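PDB 4QOO: catalase from Bacillus pumilus, which catalyses the breakdown of hydrogen peroxide into water and oxygen with a haem cofactor, and here is bound to resorcinol. Local coordinates for residues 96-101 / 109-114; 177-182 / 438-443. All coordinates share one frame; numbering follows the deposited sequence.

Interaction 1: residues 96-101 / 109-114; sequences STVIHP and RDPRGF. With RCO (resorcinol), chain G; HEM (protoporphyrin IX containing Fe), chain E.
Ser96 and Gly113 form an antiparallel hydrogen-bonded pair where strand 88-96 ends and strand 113-120 begins. Gly113 N gives the shorter bond, 2.8 Å to Ser96 O. The return bond from Ser96 N to Gly113 O is longer, 3.3 Å. Beyond this pair the chain 97-101 leaves the sheet and curls past the side chain of Asp110. Asp110 OD2 accepts from two successive backbone amides, Val98 N and Ile99 N, each at 2.9 Å. Both come from the same face of the carboxylate: Val98 N from well above the plane, Ile99 N on the syn side, tilted out of the plane. A water adds a third bond to OD2 and links it to His100 N. The other oxygen, OD1, accepts from resorcinol O1 at 2.6 Å. Arg112 runs side by side with Thr97, whose CG2 lies over one face of the guanidinium. A bend at chi2 (56°) turns this arm back, and NH1 bonds Asp110 O at 2.8 Å; NH1 and NH2 also hold Leu108 O and Glu106 O. Val98 CG2 packs on Pro111 CD. Ser96 OG, near Gly113 CA, bonds His57 ND1. On the haem side, Gly113 CA lies 3.4 Å from the haem methyl CMD. As in related catalases, Val98 and Asp110 probably line the main channel to the haem, and His57 is probably the distal histidine. Resorcinol probably lies in that channel. Asp110 thus has two roles: OD2 ties down the backbone of residues 98-100, His100 through the water, and OD1 holds the bound resorcinol.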
loop_
_atom_site.group_PDB
_atom_site.type_symbol
_atom_site.label_atom_id
_atom_site.label_comp_id
_atom_site.label_asym_id
_atom_site.label_seq_id
_atom_site.Cartn_x
_atom_site.Cartn_y
_atom_site.Cartn_z
ATOM N N SER A 96 2.711 -26.385 -2.890
ATOM C CA SER A 96 1.451 -25.688 -3.104
ATOM C C SER A 96 0.527 -26.410 -4.122
ATOM O O SER A 96 1.010 -27.170 -4.971
ATOM C CB SER A 96 1.751 -24.263 -3.535
ATOM O OG SER A 96 2.607 -24.215 -4.705
ATOM N N THR A 97 -0.737 -26.038 -4.100
ATOM C CA THR A 97 -1.579 -26.134 -5.251
ATOM C C THR A 97 -1.446 -24.899 -6.120
ATOM O O THR A 97 -0.513 -24.112 -5.916
ATOM C CB THR A 97 -3.034 -26.431 -4.823
ATOM O OG1 THR A 97 -3.580 -25.329 -4.124
ATOM C CG2 THR A 97 -3.102 -27.681 -3.947
ATOM N N VAL A 98 -2.336 -24.724 -7.102
ATOM C CA VAL A 98 -2.181 -23.621 -8.075
ATOM C C VAL A 98 -3.328 -22.614 -8.106
ATOM O O VAL A 98 -3.090 -21.414 -7.919
ATOM C CB VAL A 98 -1.943 -24.132 -9.493
ATOM C CG1 VAL A 98 -1.862 -22.944 -10.467
ATOM C CG2 VAL A 98 -0.687 -24.971 -9.549
ATOM N N ILE A 99 -4.562 -23.043 -8.372
ATOM C CA ILE A 99 -5.584 -22.146 -8.868
ATOM C C ILE A 99 -6.440 -21.526 -7.700
ATOM O O ILE A 99 -6.720 -20.324 -7.726
ATOM C CB ILE A 99 -6.505 -22.834 -9.850
ATOM C CG1 ILE A 99 -5.703 -23.077 -11.170
ATOM C CG2 ILE A 99 -7.715 -22.039 -10.119
ATOM C CD1 ILE A 99 -5.211 -21.836 -11.935
ATOM N N HIS A 100 -6.886 -22.344 -6.770
ATOM C CA HIS A 100 -7.811 -21.827 -5.758
ATOM C C HIS A 100 -7.133 -21.049 -4.649
ATOM O O HIS A 100 -5.898 -21.121 -4.455
ATOM C CB HIS A 100 -8.714 -22.942 -5.260
ATOM C CG HIS A 100 -9.626 -23.460 -6.331
ATOM N ND1 HIS A 100 -10.913 -22.988 -6.533
ATOM C CD2 HIS A 100 -9.401 -24.370 -7.304
ATOM C CE1 HIS A 100 -11.460 -23.638 -7.553
ATOM N NE2 HIS A 100 -10.542 -24.448 -8.066
ATOM N N PRO A 101 -7.943 -20.292 -3.854
ATOM C CA PRO A 101 -7.295 -19.368 -2.899
ATOM C C PRO A 101 -6.702 -20.069 -1.695
ATOM O O PRO A 101 -6.771 -21.320 -1.581
ATOM C CB PRO A 101 -8.425 -18.429 -2.523
ATOM C CG PRO A 101 -9.377 -18.450 -3.686
ATOM C CD PRO A 101 -9.355 -19.905 -4.083
ATOM N N ARG A 109 -7.677 -31.388 -8.184
ATOM C CA ARG A 109 -6.766 -31.553 -9.321
ATOM C C ARG A 109 -6.037 -30.242 -9.655
ATOM O O ARG A 109 -6.602 -29.147 -9.581
ATOM C CB ARG A 109 -7.554 -32.057 -10.562
ATOM C CG ARG A 109 -6.730 -32.258 -11.832
ATOM C CD ARG A 109 -7.458 -33.015 -12.958
ATOM N NE ARG A 109 -8.263 -34.161 -12.500
ATOM C CZ ARG A 109 -7.793 -35.360 -12.161
ATOM N NH1 ARG A 109 -6.508 -35.694 -12.304
ATOM N NH2 ARG A 109 -8.624 -36.256 -11.709
ATOM N N ASP A 110 -4.755 -30.351 -9.906
ATOM C CA ASP A 110 -3.887 -29.168 -10.148
ATOM C C ASP A 110 -2.465 -29.696 -10.247
ATOM O O ASP A 110 -2.097 -30.636 -9.515
ATOM C CB ASP A 110 -3.922 -28.160 -8.948
ATOM C CG ASP A 110 -4.615 -26.796 -9.251
ATOM O OD1 ASP A 110 -5.058 -26.488 -10.419
ATOM O OD2 ASP A 110 -4.756 -25.976 -8.222
ATOM N N PRO A 111 -1.613 -28.985 -10.979
ATOM C CA PRO A 111 -0.189 -29.153 -10.679
ATOM C C PRO A 111 0.122 -28.790 -9.243
ATOM O O PRO A 111 -0.643 -28.045 -8.632
ATOM C CB PRO A 111 0.485 -28.149 -11.608
ATOM C CG PRO A 111 -0.547 -27.799 -12.598
ATOM C CD PRO A 111 -1.833 -27.878 -11.916
ATOM N N ARG A 112 1.214 -29.316 -8.710
ATOM C CA ARG A 112 1.670 -28.899 -7.404
ATOM C C ARG A 112 3.005 -28.137 -7.550
ATOM O O ARG A 112 3.897 -28.573 -8.258
ATOM C CB ARG A 112 1.876 -30.145 -6.530
ATOM C CG ARG A 112 0.748 -30.423 -5.555
ATOM C CD ARG A 112 -0.589 -30.557 -6.248
ATOM N NE ARG A 112 -1.657 -30.937 -5.330
ATOM C CZ ARG A 112 -2.912 -31.176 -5.718
ATOM N NH1 ARG A 112 -3.266 -31.022 -6.998
ATOM N NH2 ARG A 112 -3.832 -31.523 -4.841
ATOM N N GLY A 113 3.080 -26.993 -6.891
ATOM C CA GLY A 113 4.353 -26.257 -6.766
ATOM C C GLY A 113 5.361 -26.968 -5.915
ATOM O O GLY A 113 5.014 -27.622 -4.897
ATOM N N PHE A 114 6.620 -26.752 -6.264
ATOM C CA PHE A 114 7.746 -27.406 -5.643
ATOM C C PHE A 114 8.878 -26.409 -5.766
ATOM O O PHE A 114 9.684 -26.433 -6.676
ATOM C CB PHE A 114 8.062 -28.723 -6.419
ATOM C CG PHE A 114 8.904 -29.695 -5.675
ATOM C CD1 PHE A 114 10.093 -29.309 -5.032
ATOM C CD2 PHE A 114 8.614 -31.064 -5.720
ATOM C CE1 PHE A 114 10.890 -30.260 -4.382
ATOM C CE2 PHE A 114 9.390 -31.992 -5.069
ATOM C CZ PHE A 114 10.524 -31.601 -4.373
HETATM C C1 RCO G . -5.996 -27.418 -13.376
HETATM C C2 RCO G . -7.034 -27.814 -12.552
HETATM C C3 RCO G . -8.165 -28.487 -13.116
HETATM C C4 RCO G . -8.259 -28.711 -14.481
HETATM C C5 RCO G . -7.240 -28.297 -15.265
HETATM C C6 RCO G . -6.123 -27.667 -14.724
HETATM O O1 RCO G . -4.829 -26.839 -12.965
HETATM O O3 RCO G . -9.205 -28.882 -12.349
HETATM C CHA HEM E . 4.010 -18.693 -8.127
HETATM C CHB HEM E . 3.870 -16.310 -12.307
HETATM C CHC HEM E . 4.844 -20.531 -14.596
HETATM C CHD HEM E . 5.740 -22.642 -10.347
HETATM C C1A HEM E . 3.864 -17.703 -9.063
HETATM C C2A HEM E . 3.495 -16.367 -8.746
HETATM C C3A HEM E . 3.448 -15.689 -9.924
HETATM C C4A HEM E . 3.800 -16.613 -10.961
HETATM C CMA HEM E . 3.154 -14.211 -10.113
HETATM C CAA HEM E . 3.252 -15.817 -7.341
HETATM C CBA HEM E . 4.625 -15.820 -6.608
HETATM C CGA HEM E . 4.731 -15.052 -5.278
HETATM O O1A HEM E . 5.733 -15.175 -4.536
HETATM O O2A HEM E . 3.819 -14.257 -4.964
HETATM C C1B HEM E . 4.098 -17.303 -13.299
HETATM C C2B HEM E . 4.087 -17.015 -14.702
HETATM C C3B HEM E . 4.320 -18.174 -15.336
HETATM C C4B HEM E . 4.541 -19.199 -14.291
HETATM C CMB HEM E . 3.841 -15.702 -15.394
HETATM C CAB HEM E . 4.459 -18.401 -16.788
HETATM C CBB HEM E . 4.701 -17.351 -17.573
HETATM C C1C HEM E . 5.217 -21.463 -13.633
HETATM C C2C HEM E . 5.960 -22.615 -13.877
HETATM C C3C HEM E . 6.180 -23.219 -12.669
HETATM C C4C HEM E . 5.631 -22.413 -11.678
HETATM C CMC HEM E . 6.374 -23.141 -15.204
HETATM C CAC HEM E . 6.975 -24.375 -12.406
HETATM C CBC HEM E . 7.889 -24.673 -13.279
HETATM C C1D HEM E . 5.309 -21.688 -9.426
HETATM C C2D HEM E . 5.340 -22.009 -8.001
HETATM C C3D HEM E . 4.859 -20.913 -7.359
HETATM C C4D HEM E . 4.515 -19.941 -8.425
HETATM C CMD HEM E . 5.866 -23.337 -7.491
HETATM C CAD HEM E . 4.689 -20.776 -5.867
HETATM C CBD HEM E . 6.028 -20.339 -5.215
HETATM C CGD HEM E . 5.784 -20.179 -3.735
HETATM O O1D HEM E . 5.852 -21.212 -3.011
HETATM O O2D HEM E . 5.493 -19.012 -3.297
HETATM N NA HEM E . 4.087 -17.840 -10.403
HETATM N NB HEM E . 4.408 -18.587 -13.143
HETATM N NC HEM E . 5.128 -21.326 -12.291
HETATM N ND HEM E . 4.817 -20.453 -9.648
HETATM FE FE HEM E . 4.638 -19.564 -11.320
HETATM O O HOH W 1 -6.560 -25.208 -6.397
#

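Interaction 2: residues 177-182 / 438-443; sequences MLTWLF and QALIKN. With RCO (resorcinol), chain G.
Phe182 O, just past the end of helix 175-181, meets the side of helix 434-448 through two different donors. The contact joins the catalase core to the C-terminal helical domain found across haem catalases, with residues 438-443 in the latter. Asn443 ND2 gives Phe182 O a hydrogen bond of 2.8 Å. The bond is nearly straight, with 163° at the hydrogen. The oxygen lies close to the amide plane of Asn443, but the nitrogen stands above the carbonyl plane of Phe182. Leu440 CA also points its hydrogen at this oxygen, a CA-H...O contact of 3.4 Å. Asn443 CG lies beside its own backbone N, anti to the carbonyl carbon (chi1 -66°), which directs the amide to Phe182. ND2 has a second acceptor in Asp184 OD1. With an alanine here instead of Asn443, Phe182 O would probably lose its amide donor and Asp184 OD1 one partner, weakening the join between the chain end and helix 434-448.

An apolar contact flanks the bond: Leu440 CD1 lies 3.8 Å from Phe182 CB. The same methyl also rests against Thr179 O, at 3.7 Å, and that oxygen bonds Tyr432 OH. Leu440 CG is anti to the backbone N (chi1 170°), and the side chain reaches across to the last turn of helix 175-181. The Phe182 ring passes by Asn443, with CD1 4.0 Å from Asn443 CB. It also packs on Leu444 and Asp447 of the same helix. Leu181 and Phe182 together border the resorcinol site. Leu181 CD2 is modelled unusually close to resorcinol C6, 3.2 Å, and the detail there is doubtful. Phe182 CZ stands 3.9 Å from resorcinol C4.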
loop_
_atom_site.group_PDB
_atom_site.type_symbol
_atom_site.label_atom_id
_atom_site.label_comp_id
_atom_site.label_asym_id
_atom_site.label_seq_id
_atom_site.Cartn_x
_atom_site.Cartn_y
_atom_site.Cartn_z
ATOM N N MET A 177 0.506 -31.461 -21.644
ATOM C CA MET A 177 0.229 -31.226 -20.220
ATOM C C MET A 177 -1.027 -31.869 -19.708
ATOM O O MET A 177 -1.047 -32.489 -18.626
ATOM C CB MET A 177 0.200 -29.690 -19.956
ATOM C CG MET A 177 0.029 -29.321 -18.507
ATOM S SD MET A 177 1.405 -29.821 -17.449
ATOM C CE MET A 177 1.099 -28.707 -16.029
ATOM N N LEU A 178 -2.112 -31.710 -20.458
ATOM C CA LEU A 178 -3.403 -32.219 -20.030
ATOM C C LEU A 178 -3.349 -33.742 -19.954
ATOM O O LEU A 178 -4.003 -34.355 -19.135
ATOM C CB LEU A 178 -4.501 -31.722 -20.960
ATOM C CG LEU A 178 -4.649 -30.209 -21.009
ATOM C CD1 LEU A 178 -5.548 -29.806 -22.136
ATOM C CD2 LEU A 178 -5.262 -29.737 -19.678
ATOM N N THR A 179 -2.532 -34.377 -20.805
ATOM C CA THR A 179 -2.375 -35.831 -20.808
ATOM C C THR A 179 -1.708 -36.343 -19.498
ATOM O O THR A 179 -2.010 -37.448 -19.030
ATOM C CB THR A 179 -1.669 -36.272 -22.120
ATOM O OG1 THR A 179 -2.427 -35.747 -23.212
ATOM C CG2 THR A 179 -1.557 -37.748 -22.256
ATOM N N TRP A 180 -0.859 -35.520 -18.883
ATOM C CA TRP A 180 -0.321 -35.816 -17.557
ATOM C C TRP A 180 -1.275 -35.417 -16.437
ATOM O O TRP A 180 -1.499 -36.173 -15.491
ATOM C CB TRP A 180 1.013 -35.058 -17.313
ATOM C CG TRP A 180 2.188 -35.453 -18.010
ATOM C CD1 TRP A 180 2.462 -35.274 -19.322
ATOM C CD2 TRP A 180 3.376 -36.054 -17.420
ATOM N NE1 TRP A 180 3.737 -35.708 -19.595
ATOM C CE2 TRP A 180 4.294 -36.251 -18.465
ATOM C CE3 TRP A 180 3.707 -36.501 -16.121
ATOM C CZ2 TRP A 180 5.549 -36.843 -18.266
ATOM C CZ3 TRP A 180 4.963 -37.021 -15.913
ATOM C CH2 TRP A 180 5.863 -37.222 -16.974
ATOM N N LEU A 181 -1.845 -34.219 -16.539
ATOM C CA LEU A 181 -2.667 -33.675 -15.458
ATOM C C LEU A 181 -3.966 -34.452 -15.242
ATOM O O LEU A 181 -4.441 -34.538 -14.105
ATOM C CB LEU A 181 -3.004 -32.206 -15.753
ATOM C CG LEU A 181 -3.804 -31.475 -14.694
ATOM C CD1 LEU A 181 -2.972 -31.326 -13.449
ATOM C CD2 LEU A 181 -4.198 -30.125 -15.267
ATOM N N PHE A 182 -4.499 -35.083 -16.302
ATOM C CA PHE A 182 -5.704 -35.864 -16.146
ATOM C C PHE A 182 -5.473 -37.345 -15.922
ATOM O O PHE A 182 -6.446 -38.103 -15.773
ATOM C CB PHE A 182 -6.691 -35.578 -17.267
ATOM C CG PHE A 182 -7.449 -34.297 -17.051
ATOM C CD1 PHE A 182 -8.618 -34.295 -16.332
ATOM C CD2 PHE A 182 -6.970 -33.111 -17.567
ATOM C CE1 PHE A 182 -9.305 -33.127 -16.102
ATOM C CE2 PHE A 182 -7.659 -31.932 -17.357
ATOM C CZ PHE A 182 -8.841 -31.946 -16.650
ATOM N N GLN A 438 -7.444 -45.944 -18.572
ATOM C CA GLN A 438 -8.839 -45.882 -18.128
ATOM C C GLN A 438 -9.066 -44.741 -17.189
ATOM O O GLN A 438 -10.081 -44.079 -17.290
ATOM C CB GLN A 438 -9.301 -47.201 -17.479
ATOM C CG GLN A 438 -9.455 -48.287 -18.555
ATOM C CD GLN A 438 -9.897 -49.639 -18.002
ATOM O OE1 GLN A 438 -10.398 -49.742 -16.877
ATOM N NE2 GLN A 438 -9.660 -50.688 -18.774
ATOM N N ALA A 439 -8.120 -44.520 -16.292
ATOM C CA ALA A 439 -8.262 -43.408 -15.330
ATOM C C ALA A 439 -8.294 -42.071 -16.086
ATOM O O ALA A 439 -9.096 -41.187 -15.785
ATOM C CB ALA A 439 -7.134 -43.461 -14.317
ATOM N N LEU A 440 -7.392 -41.922 -17.034
ATOM C CA LEU A 440 -7.246 -40.696 -17.818
ATOM C C LEU A 440 -8.552 -40.381 -18.541
ATOM O O LEU A 440 -9.094 -39.279 -18.457
ATOM C CB LEU A 440 -6.114 -40.887 -18.844
ATOM C CG LEU A 440 -5.909 -39.830 -19.941
ATOM C CD1 LEU A 440 -5.497 -38.497 -19.310
ATOM C CD2 LEU A 440 -4.944 -40.186 -21.047
ATOM N N ILE A 441 -9.107 -41.401 -19.245
ATOM C CA ILE A 441 -10.327 -41.186 -19.995
ATOM C C ILE A 441 -11.480 -40.866 -19.033
ATOM O O ILE A 441 -12.302 -40.023 -19.354
ATOM C CB ILE A 441 -10.666 -42.450 -20.890
ATOM C CG1 ILE A 441 -9.550 -42.639 -21.904
ATOM C CG2 ILE A 441 -12.040 -42.268 -21.535
ATOM C CD1 ILE A 441 -9.344 -41.492 -22.857
ATOM N N LYS A 442 -11.539 -41.554 -17.888
ATOM C CA LYS A 442 -12.576 -41.346 -16.844
ATOM C C LYS A 442 -12.501 -39.923 -16.354
ATOM O O LYS A 442 -13.509 -39.230 -16.298
ATOM C CB LYS A 442 -12.325 -42.295 -15.691
ATOM C CG LYS A 442 -13.227 -42.154 -14.480
ATOM C CD LYS A 442 -12.675 -43.033 -13.382
ATOM C CE LYS A 442 -13.752 -43.572 -12.465
ATOM N NZ LYS A 442 -14.232 -42.496 -11.568
ATOM N N ASN A 443 -11.271 -39.489 -16.050
ATOM C CA ASN A 443 -11.074 -38.121 -15.464
ATOM C C ASN A 443 -11.393 -37.079 -16.491
ATOM O O ASN A 443 -12.048 -36.093 -16.194
ATOM C CB ASN A 443 -9.622 -37.969 -14.987
ATOM C CG ASN A 443 -9.258 -38.893 -13.814
ATOM O OD1 ASN A 443 -10.137 -39.331 -13.050
ATOM N ND2 ASN A 443 -7.928 -39.112 -13.622
HETATM C C1 RCO G . -5.996 -27.418 -13.376
HETATM C C2 RCO G . -7.034 -27.814 -12.552
HETATM C C3 RCO G . -8.165 -28.487 -13.116
HETATM C C4 RCO G . -8.259 -28.711 -14.481
HETATM C C5 RCO G . -7.240 -28.297 -15.265
HETATM C C6 RCO G . -6.123 -27.667 -14.724
HETATM O O1 RCO G . -4.829 -26.839 -12.965
HETATM O O3 RCO G . -9.205 -28.882 -12.349
#

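Overall arrangement
From the N terminus, interaction 1 comes first. It closes the short loop between strands 88-96 and 113-120, beside the haem. Interaction 2 opens only after this loop is complete and closes a span of 255 residues, bringing helix 434-448 of the C-terminal region back to helix 175-181. The two are in series, neither nested nor crossed. The centres of interactions 1 and 2 are about 17 Å apart, yet the two contacts touch. Arg109 joins them: its NH1 is probably hydrogen-bonded to Leu181 O, and its side chain packs against Phe182 and Asn443. Resorcinol touches both contacts. Together they connect the barrel, the helix 175-181 and the C-terminal helices.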